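Local coordinates for protein HTH-type transcriptional regulator LysG (Mycobacterium tuberculosis, PDB 3ISP) that probably activates transcription of the exporter LysE and represses its own gene, as a homodimeric DNA-binding regulator of the LysR family, at residues 104-109 and 122-127; 266-271 and 279-284. All coordinates share one frame; numbering follows the deposited sequence.

Within the LysR substrate-binding domain the chain first runs through strand 95-101 into the short helix 103-107, then through a mostly irregular connection to strand 120-126; contact 1 closes this excursion, joining the helix to an outermost strand of the sheet within this chain. Much later, strand 255-271 takes an interior place in the same sheet and helix 276-288 turns back along it, and contact 2 closes that turn. The two contacts therefore follow one another in series and do not interleave. Their centres lie about 13 Å apart, and they meet where Leu-266 of contact 2 packs against Ser-105 and Trp-109 of contact 1.

Contact 1 of 2, residues 104-109 and 122-127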
ATOM      1  N   ASP A 104      -6.002   7.822 -22.300  1.00 54.15           N
ATOM      2  CA  ASP A 104      -6.793   7.612 -23.507  1.00 52.28           C
ATOM      3  C   ASP A 104      -7.519   8.868 -24.009  1.00 51.48           C
ATOM      4  O   ASP A 104      -7.719   9.028 -25.214  1.00 51.99           O
ATOM      5  CB  ASP A 104      -7.779   6.463 -23.296  1.00 50.80           C
ATOM      6  CG  ASP A 104      -7.099   5.108 -23.322  1.00 57.52           C
ATOM      7  OD1 ASP A 104      -5.972   5.025 -23.875  1.00 51.92           O
ATOM      8  OD2 ASP A 104      -7.692   4.134 -22.796  1.00 54.70           O
ATOM      9  N   SER A 105      -7.901   9.763 -23.107  1.00 47.32           N
ATOM     10  CA  SER A 105      -8.525  11.007 -23.552  1.00 48.29           C
ATOM     11  C   SER A 105      -7.518  11.991 -24.112  1.00 49.84           C
ATOM     12  O   SER A 105      -7.819  12.714 -25.061  1.00 52.89           O
ATOM     13  CB  SER A 105      -9.339  11.665 -22.439  1.00 47.49           C
ATOM     14  OG  SER A 105     -10.430  10.846 -22.046  1.00 51.11           O
ATOM     15  N   MET A 106      -6.326  12.030 -23.525  1.00 49.16           N
ATOM     16  CA  MET A 106      -5.322  12.988 -23.970  1.00 54.44           C
ATOM     17  C   MET A 106      -4.844  12.653 -25.379  1.00 55.55           C
ATOM     18  O   MET A 106      -4.531  13.539 -26.163  1.00 60.94           O
ATOM     19  CB  MET A 106      -4.139  13.067 -22.991  1.00 55.92           C
ATOM     20  CG  MET A 106      -2.971  13.930 -23.484  1.00 56.33           C
ATOM     21  SD  MET A 106      -3.359  15.679 -23.745  1.00 47.71           S
ATOM     22  CE  MET A 106      -3.692  16.153 -22.091  1.00 36.56           C
ATOM     23  N   ALA A 107      -4.799  11.372 -25.706  1.00 55.33           N
ATOM     24  CA  ALA A 107      -4.299  10.968 -27.009  1.00 61.90           C
ATOM     25  C   ALA A 107      -5.349  11.142 -28.100  1.00 63.83           C
ATOM     26  O   ALA A 107      -5.023  11.191 -29.287  1.00 67.65           O
ATOM     27  CB  ALA A 107      -3.807   9.537 -26.973  1.00 56.51           C
ATOM     28  N   THR A 108      -6.609  11.219 -27.706  1.00 53.34           N
ATOM     29  CA  THR A 108      -7.657  11.323 -28.700  1.00 55.49           C
ATOM     30  C   THR A 108      -8.293  12.706 -28.690  1.00 58.75           C
ATOM     31  O   THR A 108      -7.734  13.661 -29.224  1.00 65.68           O
ATOM     32  CB  THR A 108      -8.707  10.228 -28.527  1.00 52.43           C
ATOM     33  OG1 THR A 108      -9.273  10.310 -27.216  1.00 56.75           O
ATOM     34  CG2 THR A 108      -8.067   8.865 -28.691  1.00 51.95           C
ATOM     35  N   TRP A 109      -9.441  12.828 -28.044  1.00 58.34           N
ATOM     36  CA  TRP A 109     -10.220  14.049 -28.156  1.00 49.94           C
ATOM     37  C   TRP A 109      -9.695  15.252 -27.383  1.00 54.73           C
ATOM     38  O   TRP A 109      -9.785  16.374 -27.886  1.00 57.04           O
ATOM     39  CB  TRP A 109     -11.665  13.773 -27.793  1.00 48.26           C
ATOM     40  CG  TRP A 109     -11.863  13.338 -26.394  1.00 50.10           C
ATOM     41  CD1 TRP A 109     -11.849  12.061 -25.911  1.00 46.83           C
ATOM     42  CD2 TRP A 109     -12.139  14.189 -25.279  1.00 51.35           C
ATOM     43  NE1 TRP A 109     -12.084  12.067 -24.551  1.00 46.40           N
ATOM     44  CE2 TRP A 109     -12.269  13.361 -24.143  1.00 46.49           C
ATOM     45  CE3 TRP A 109     -12.286  15.571 -25.132  1.00 45.45           C
ATOM     46  CZ2 TRP A 109     -12.541  13.869 -22.885  1.00 46.29           C
ATOM     47  CZ3 TRP A 109     -12.555  16.070 -23.888  1.00 48.38           C
ATOM     48  CH2 TRP A 109     -12.680  15.223 -22.775  1.00 46.83           C
ATOM     49  N   LEU A 122      -1.515  26.361 -18.247  1.00 72.85           N
ATOM     50  CA  LEU A 122      -2.015  24.997 -18.117  1.00 63.14           C
ATOM     51  C   LEU A 122      -1.030  24.049 -17.414  1.00 67.25           C
ATOM     52  O   LEU A 122       0.160  24.015 -17.730  1.00 68.30           O
ATOM     53  CB  LEU A 122      -2.342  24.466 -19.507  1.00 60.58           C
ATOM     54  CG  LEU A 122      -3.596  23.615 -19.665  1.00 68.12           C
ATOM     55  CD1 LEU A 122      -4.694  24.074 -18.724  1.00 67.32           C
ATOM     56  CD2 LEU A 122      -4.074  23.705 -21.091  1.00 69.71           C
ATOM     57  N   ASP A 123      -1.534  23.287 -16.450  1.00 60.47           N
ATOM     58  CA  ASP A 123      -0.757  22.221 -15.833  1.00 61.84           C
ATOM     59  C   ASP A 123      -1.563  20.938 -15.884  1.00 62.27           C
ATOM     60  O   ASP A 123      -2.458  20.721 -15.066  1.00 59.87           O
ATOM     61  CB  ASP A 123      -0.395  22.564 -14.388  1.00 70.92           C
ATOM     62  CG  ASP A 123       0.144  21.363 -13.611  1.00 73.95           C
ATOM     63  OD1 ASP A 123       0.850  20.509 -14.208  1.00 73.30           O
ATOM     64  OD2 ASP A 123      -0.137  21.286 -12.390  1.00 70.66           O
ATOM     65  N   VAL A 124      -1.231  20.095 -16.855  1.00 60.34           N
ATOM     66  CA  VAL A 124      -1.981  18.883 -17.133  1.00 61.17           C
ATOM     67  C   VAL A 124      -1.280  17.650 -16.562  1.00 63.13           C
ATOM     68  O   VAL A 124      -0.065  17.509 -16.673  1.00 68.94           O
ATOM     69  CB  VAL A 124      -2.203  18.713 -18.653  1.00 58.01           C
ATOM     70  CG1 VAL A 124      -3.019  17.475 -18.938  1.00 55.02           C
ATOM     71  CG2 VAL A 124      -2.903  19.929 -19.210  1.00 59.51           C
ATOM     72  N   ARG A 125      -2.058  16.776 -15.935  1.00 53.05           N
ATOM     73  CA  ARG A 125      -1.541  15.563 -15.334  1.00 52.11           C
ATOM     74  C   ARG A 125      -2.228  14.398 -15.997  1.00 56.05           C
ATOM     75  O   ARG A 125      -3.447  14.393 -16.134  1.00 56.50           O
ATOM     76  CB  ARG A 125      -1.898  15.507 -13.851  1.00 63.21           C
ATOM     77  CG  ARG A 125      -1.718  16.794 -13.085  1.00 63.60           C
ATOM     78  CD  ARG A 125      -0.257  17.124 -12.970  1.00 68.19           C
ATOM     79  NE  ARG A 125      -0.038  18.311 -12.158  1.00 68.97           N
ATOM     80  CZ  ARG A 125       0.054  18.294 -10.835  1.00 62.95           C
ATOM     81  NH1 ARG A 125      -0.068  17.152 -10.174  1.00 52.81           N
ATOM     82  NH2 ARG A 125       0.259  19.423 -10.179  1.00 69.41           N
ATOM     83  N   ILE A 126      -1.463  13.394 -16.394  1.00 59.92           N
ATOM     84  CA  ILE A 126      -2.065  12.185 -16.920  1.00 52.68           C
ATOM     85  C   ILE A 126      -2.263  11.222 -15.776  1.00 54.46           C
ATOM     86  O   ILE A 126      -1.307  10.656 -15.264  1.00 61.63           O
ATOM     87  CB  ILE A 126      -1.199  11.531 -17.980  1.00 48.11           C
ATOM     88  CG1 ILE A 126      -0.950  12.509 -19.124  1.00 56.79           C
ATOM     89  CG2 ILE A 126      -1.874  10.293 -18.491  1.00 47.90           C
ATOM     90  CD1 ILE A 126      -2.195  12.911 -19.855  1.00 54.97           C
ATOM     91  N   GLU A 127      -3.511  11.039 -15.374  1.00 51.53           N
ATOM     92  CA  GLU A 127      -3.811  10.205 -14.234  1.00 55.42           C
ATOM     93  C   GLU A 127      -4.989   9.299 -14.547  1.00 58.11           C
ATOM     94  O   GLU A 127      -5.871   9.660 -15.325  1.00 57.28           O
ATOM     95  CB  GLU A 127      -4.131  11.074 -13.013  1.00 60.04           C
ATOM     96  CG  GLU A 127      -3.076  12.131 -12.692  1.00 62.53           C
ATOM     97  CD  GLU A 127      -1.714  11.549 -12.313  1.00 67.63           C
ATOM     98  OE1 GLU A 127      -1.560  10.303 -12.311  1.00 68.41           O
ATOM     99  OE2 GLU A 127      -0.792  12.347 -12.022  1.00 63.89           O
TER
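Met-106 of helix 103-107 and Ile-126 of segment 122-127 have the closest pair of CA atoms, 7.8 Å apart, and no hydrogen bond joins segments 104-109 and 122-127. What bridges them is apolar. The Met-106 chain leaves the helix with CG anti to the backbone N (chi1 173°), then bends at its next two torsions, and this carries the methyl toward Val-124. There the two side chains meet tip to tip, Met-106 CE lying 3.5 Å from Val-124 CG1. Methionine suits the place because its unbranched chain can bend to lie against two beta-branched side chains. Ile-126 crosses the same chain at about a right angle, its CD1 reaching 3.7 Å from Met-106 CB, so methionine meets one residue with its root and the other with its end. Glu-225 and Thr-223 of the second subunit pack on Met-106 and Ile-126 respectively. Arg-125, whose side chain sets out away from the helix, serves the strand itself: its NE and NH2 grip the Asp-123 carboxylate side-on, with Arg-125 NH2 2.9 Å from Asp-123 OD2. The same OD2 also bonds to Thr-98, tying this charge pair to the neighbouring strand. Strand 95-101, helix 103-107 and strand 120-126 form a beta-alpha-beta unit, in which Met-106 also packs on Val-101 and strand 95-101 pairs in parallel with 120-126.

Contact 2 of 2, residues 266-271 and 279-284; sequences LYWQCW and ARITDT
Helix 276-288 packs on the mixed sheet of the LysR substrate-binding domain, and its contact with strand 255-271 is made chiefly by Trp-268 and Thr-282. The short segments 266-271 and 279-284 run almost exactly antiparallel, at 174°, with their axes 10.0 Å apart. This is the usual spacing of a helix on a sheet, and the indole of Trp-268 spans much of it. With CG anti to the backbone N (chi1 163°), the ring extends toward the helix and presents its pyrrole edge to Thr-282. Trp-268 NE1 donates a hydrogen bond to Thr-282 OG1 at 3.0 Å; it is somewhat bent, and the oxygen sits 23° out of the ring plane. Tryptophan suits this buried place because it joins a broad apolar surface to a single N-H, and the threonine hydroxyl supplies the acceptor. The hydroxyl in turn donates to the carbonyl O of Ile-278 one helical turn back, so the buried oxygen both accepts and donates. The threonine methyl adds apolar packing, its CG2 3.7 Å from Trp-268 CD1. Trp-268 CZ2, on the six-membered ring, meets Ile-281 CG2 obliquely at 3.9 Å, an apolar contact beside the hydrogen bond. Cys-270, a small side chain that fits under the helix, has its SG 3.6 Å from Thr-282 OG1, a packing contact. From strand 155-169, the His-158 ring meets the indole and Leu-160 packs on Trp-268. A helix laid back antiparallel along the preceding strand, its largely apolar side on the sheet, is ordinary layered alpha/beta packing, in keeping with this domain's periplasmic-binding-protein-like fold.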
ATOM      1  N   LEU A 266     -17.377   8.536 -19.940  1.00 48.50           N
ATOM      2  CA  LEU A 266     -16.497   9.518 -19.328  1.00 47.25           C
ATOM      3  C   LEU A 266     -17.312  10.618 -18.630  1.00 51.22           C
ATOM      4  O   LEU A 266     -18.498  10.816 -18.934  1.00 50.02           O
ATOM      5  CB  LEU A 266     -15.593  10.134 -20.374  1.00 45.09           C
ATOM      6  CG  LEU A 266     -14.574   9.181 -20.999  1.00 46.90           C
ATOM      7  CD1 LEU A 266     -13.806   9.899 -22.086  1.00 45.88           C
ATOM      8  CD2 LEU A 266     -13.634   8.634 -19.951  1.00 43.57           C
ATOM      9  N   TYR A 267     -16.667  11.314 -17.696  1.00 46.66           N
ATOM     10  CA  TYR A 267     -17.255  12.441 -16.985  1.00 44.63           C
ATOM     11  C   TYR A 267     -16.241  13.567 -16.814  1.00 44.77           C
ATOM     12  O   TYR A 267     -15.060  13.315 -16.645  1.00 48.26           O
ATOM     13  CB  TYR A 267     -17.747  11.978 -15.620  1.00 44.26           C
ATOM     14  CG  TYR A 267     -18.730  10.848 -15.723  1.00 47.51           C
ATOM     15  CD1 TYR A 267     -20.096  11.097 -15.790  1.00 47.12           C
ATOM     16  CD2 TYR A 267     -18.297   9.536 -15.784  1.00 48.81           C
ATOM     17  CE1 TYR A 267     -21.001  10.077 -15.904  1.00 49.16           C
ATOM     18  CE2 TYR A 267     -19.199   8.500 -15.892  1.00 53.60           C
ATOM     19  CZ  TYR A 267     -20.555   8.777 -15.956  1.00 55.84           C
ATOM     20  OH  TYR A 267     -21.462   7.748 -16.081  1.00 57.26           O
ATOM     21  N   TRP A 268     -16.691  14.811 -16.864  1.00 44.19           N
ATOM     22  CA  TRP A 268     -15.836  15.912 -16.458  1.00 44.27           C
ATOM     23  C   TRP A 268     -16.254  16.369 -15.061  1.00 48.95           C
ATOM     24  O   TRP A 268     -17.318  16.958 -14.888  1.00 48.60           O
ATOM     25  CB  TRP A 268     -15.892  17.056 -17.475  1.00 44.07           C
ATOM     26  CG  TRP A 268     -15.376  18.390 -16.976  1.00 49.00           C
ATOM     27  CD1 TRP A 268     -16.127  19.437 -16.529  1.00 56.42           C
ATOM     28  CD2 TRP A 268     -14.006  18.820 -16.881  1.00 49.62           C
ATOM     29  NE1 TRP A 268     -15.318  20.482 -16.156  1.00 55.40           N
ATOM     30  CE2 TRP A 268     -14.013  20.129 -16.371  1.00 48.70           C
ATOM     31  CE3 TRP A 268     -12.781  18.228 -17.186  1.00 48.58           C
ATOM     32  CZ2 TRP A 268     -12.843  20.849 -16.155  1.00 50.57           C
ATOM     33  CZ3 TRP A 268     -11.624  18.948 -16.973  1.00 46.21           C
ATOM     34  CH2 TRP A 268     -11.659  20.236 -16.460  1.00 48.54           C
ATOM     35  N   GLN A 269     -15.426  16.056 -14.066  1.00 47.91           N
ATOM     36  CA  GLN A 269     -15.629  16.522 -12.696  1.00 51.07           C
ATOM     37  C   GLN A 269     -14.781  17.762 -12.396  1.00 56.71           C
ATOM     38  O   GLN A 269     -13.574  17.763 -12.647  1.00 55.79           O
ATOM     39  CB  GLN A 269     -15.311  15.413 -11.690  1.00 42.50           C
ATOM     40  CG  GLN A 269     -16.269  14.259 -11.785  1.00 47.94           C
ATOM     41  CD  GLN A 269     -16.410  13.465 -10.501  1.00 54.16           C
ATOM     42  OE1 GLN A 269     -16.459  14.024  -9.406  1.00 58.50           O
ATOM     43  NE2 GLN A 269     -16.523  12.154 -10.636  1.00 53.78           N
ATOM     44  N   CYS A 270     -15.411  18.808 -11.860  1.00 54.56           N
ATOM     45  CA  CYS A 270     -14.691  20.024 -11.482  1.00 55.26           C
ATOM     46  C   CYS A 270     -15.239  20.667 -10.205  1.00 59.38           C
ATOM     47  O   CYS A 270     -16.352  20.361  -9.770  1.00 56.20           O
ATOM     48  CB  CYS A 270     -14.704  21.039 -12.623  1.00 55.04           C
ATOM     49  SG  CYS A 270     -16.333  21.689 -13.045  1.00 56.20           S
ATOM     50  N   TRP A 271     -14.445  21.561  -9.616  1.00 60.42           N
ATOM     51  CA  TRP A 271     -14.834  22.270  -8.396  1.00 57.88           C
ATOM     52  C   TRP A 271     -16.241  22.827  -8.469  1.00 60.24           C
ATOM     53  O   TRP A 271     -16.538  23.666  -9.318  1.00 61.73           O
ATOM     54  CB  TRP A 271     -13.887  23.429  -8.102  1.00 54.48           C
ATOM     55  CG  TRP A 271     -12.553  23.007  -7.590  1.00 60.98           C
ATOM     56  CD1 TRP A 271     -12.223  21.793  -7.065  1.00 59.91           C
ATOM     57  CD2 TRP A 271     -11.374  23.811  -7.525  1.00 55.45           C
ATOM     58  NE1 TRP A 271     -10.900  21.789  -6.697  1.00 61.26           N
ATOM     59  CE2 TRP A 271     -10.358  23.017  -6.968  1.00 57.42           C
ATOM     60  CE3 TRP A 271     -11.076  25.123  -7.895  1.00 58.73           C
ATOM     61  CZ2 TRP A 271      -9.060  23.493  -6.770  1.00 58.58           C
ATOM     62  CZ3 TRP A 271      -9.782  25.594  -7.702  1.00 60.35           C
ATOM     63  CH2 TRP A 271      -8.793  24.779  -7.147  1.00 56.36           C
ATOM     64  N   ALA A 279     -16.206  27.588 -15.406  1.00 57.14           N
ATOM     65  CA  ALA A 279     -17.233  27.458 -16.431  1.00 55.92           C
ATOM     66  C   ALA A 279     -16.633  27.485 -17.840  1.00 58.66           C
ATOM     67  O   ALA A 279     -16.991  26.670 -18.693  1.00 57.89           O
ATOM     68  CB  ALA A 279     -18.293  28.542 -16.271  1.00 48.98           C
ATOM     69  N   ARG A 280     -15.718  28.420 -18.085  1.00 57.34           N
ATOM     70  CA  ARG A 280     -15.074  28.508 -19.391  1.00 52.51           C
ATOM     71  C   ARG A 280     -14.309  27.237 -19.749  1.00 51.99           C
ATOM     72  O   ARG A 280     -14.492  26.691 -20.833  1.00 53.53           O
ATOM     73  CB  ARG A 280     -14.148  29.717 -19.463  1.00 52.90           C
ATOM     74  CG  ARG A 280     -13.262  29.738 -20.688  1.00 57.69           C
ATOM     75  CD  ARG A 280     -12.349  30.943 -20.665  1.00 72.78           C
ATOM     76  NE  ARG A 280     -12.976  32.068 -19.969  1.00 78.12           N
ATOM     77  CZ  ARG A 280     -12.548  32.560 -18.808  1.00 78.51           C
ATOM     78  NH1 ARG A 280     -11.476  32.025 -18.216  1.00 78.29           N
ATOM     79  NH2 ARG A 280     -13.186  33.585 -18.245  1.00 64.98           N
ATOM     80  N   ILE A 281     -13.440  26.779 -18.848  1.00 49.89           N
ATOM     81  CA  ILE A 281     -12.731  25.522 -19.045  1.00 51.05           C
ATOM     82  C   ILE A 281     -13.736  24.394 -19.300  1.00 50.70           C
ATOM     83  O   ILE A 281     -13.565  23.605 -20.221  1.00 49.23           O
ATOM     84  CB  ILE A 281     -11.847  25.168 -17.828  1.00 59.06           C
ATOM     85  CG1 ILE A 281     -10.792  26.248 -17.596  1.00 64.55           C
ATOM     86  CG2 ILE A 281     -11.145  23.835 -18.024  1.00 48.62           C
ATOM     87  CD1 ILE A 281      -9.508  26.008 -18.333  1.00 61.15           C
ATOM     88  N   THR A 282     -14.792  24.339 -18.493  1.00 53.02           N
ATOM     89  CA  THR A 282     -15.827  23.320 -18.638  1.00 52.73           C
ATOM     90  C   THR A 282     -16.452  23.334 -20.030  1.00 52.10           C
ATOM     91  O   THR A 282     -16.664  22.284 -20.630  1.00 51.85           O
ATOM     92  CB  THR A 282     -16.932  23.468 -17.573  1.00 50.53           C
ATOM     93  OG1 THR A 282     -16.355  23.338 -16.274  1.00 51.27           O
ATOM     94  CG2 THR A 282     -17.985  22.386 -17.735  1.00 47.70           C
ATOM     95  N   ASP A 283     -16.744  24.521 -20.544  1.00 49.93           N
ATOM     96  CA  ASP A 283     -17.314  24.631 -21.878  1.00 51.33           C
ATOM     97  C   ASP A 283     -16.392  24.024 -22.893  1.00 50.85           C
ATOM     98  O   ASP A 283     -16.822  23.283 -23.773  1.00 57.17           O
ATOM     99  CB  ASP A 283     -17.579  26.085 -22.261  1.00 52.94           C
ATOM    100  CG  ASP A 283     -18.893  26.583 -21.729  1.00 66.52           C
ATOM    101  OD1 ASP A 283     -19.686  25.729 -21.261  1.00 68.54           O
ATOM    102  OD2 ASP A 283     -19.127  27.816 -21.770  1.00 73.36           O
ATOM    103  N   THR A 284     -15.118  24.355 -22.773  1.00 49.35           N
ATOM    104  CA  THR A 284     -14.126  23.867 -23.704  1.00 48.60           C
ATOM    105  C   THR A 284     -13.981  22.346 -23.623  1.00 49.66           C
ATOM    106  O   THR A 284     -14.054  21.657 -24.633  1.00 48.33           O
ATOM    107  CB  THR A 284     -12.810  24.566 -23.458  1.00 47.74           C
ATOM    108  OG1 THR A 284     -12.984  25.953 -23.754  1.00 55.40           O
ATOM    109  CG2 THR A 284     -11.723  23.983 -24.343  1.00 47.22           C
TER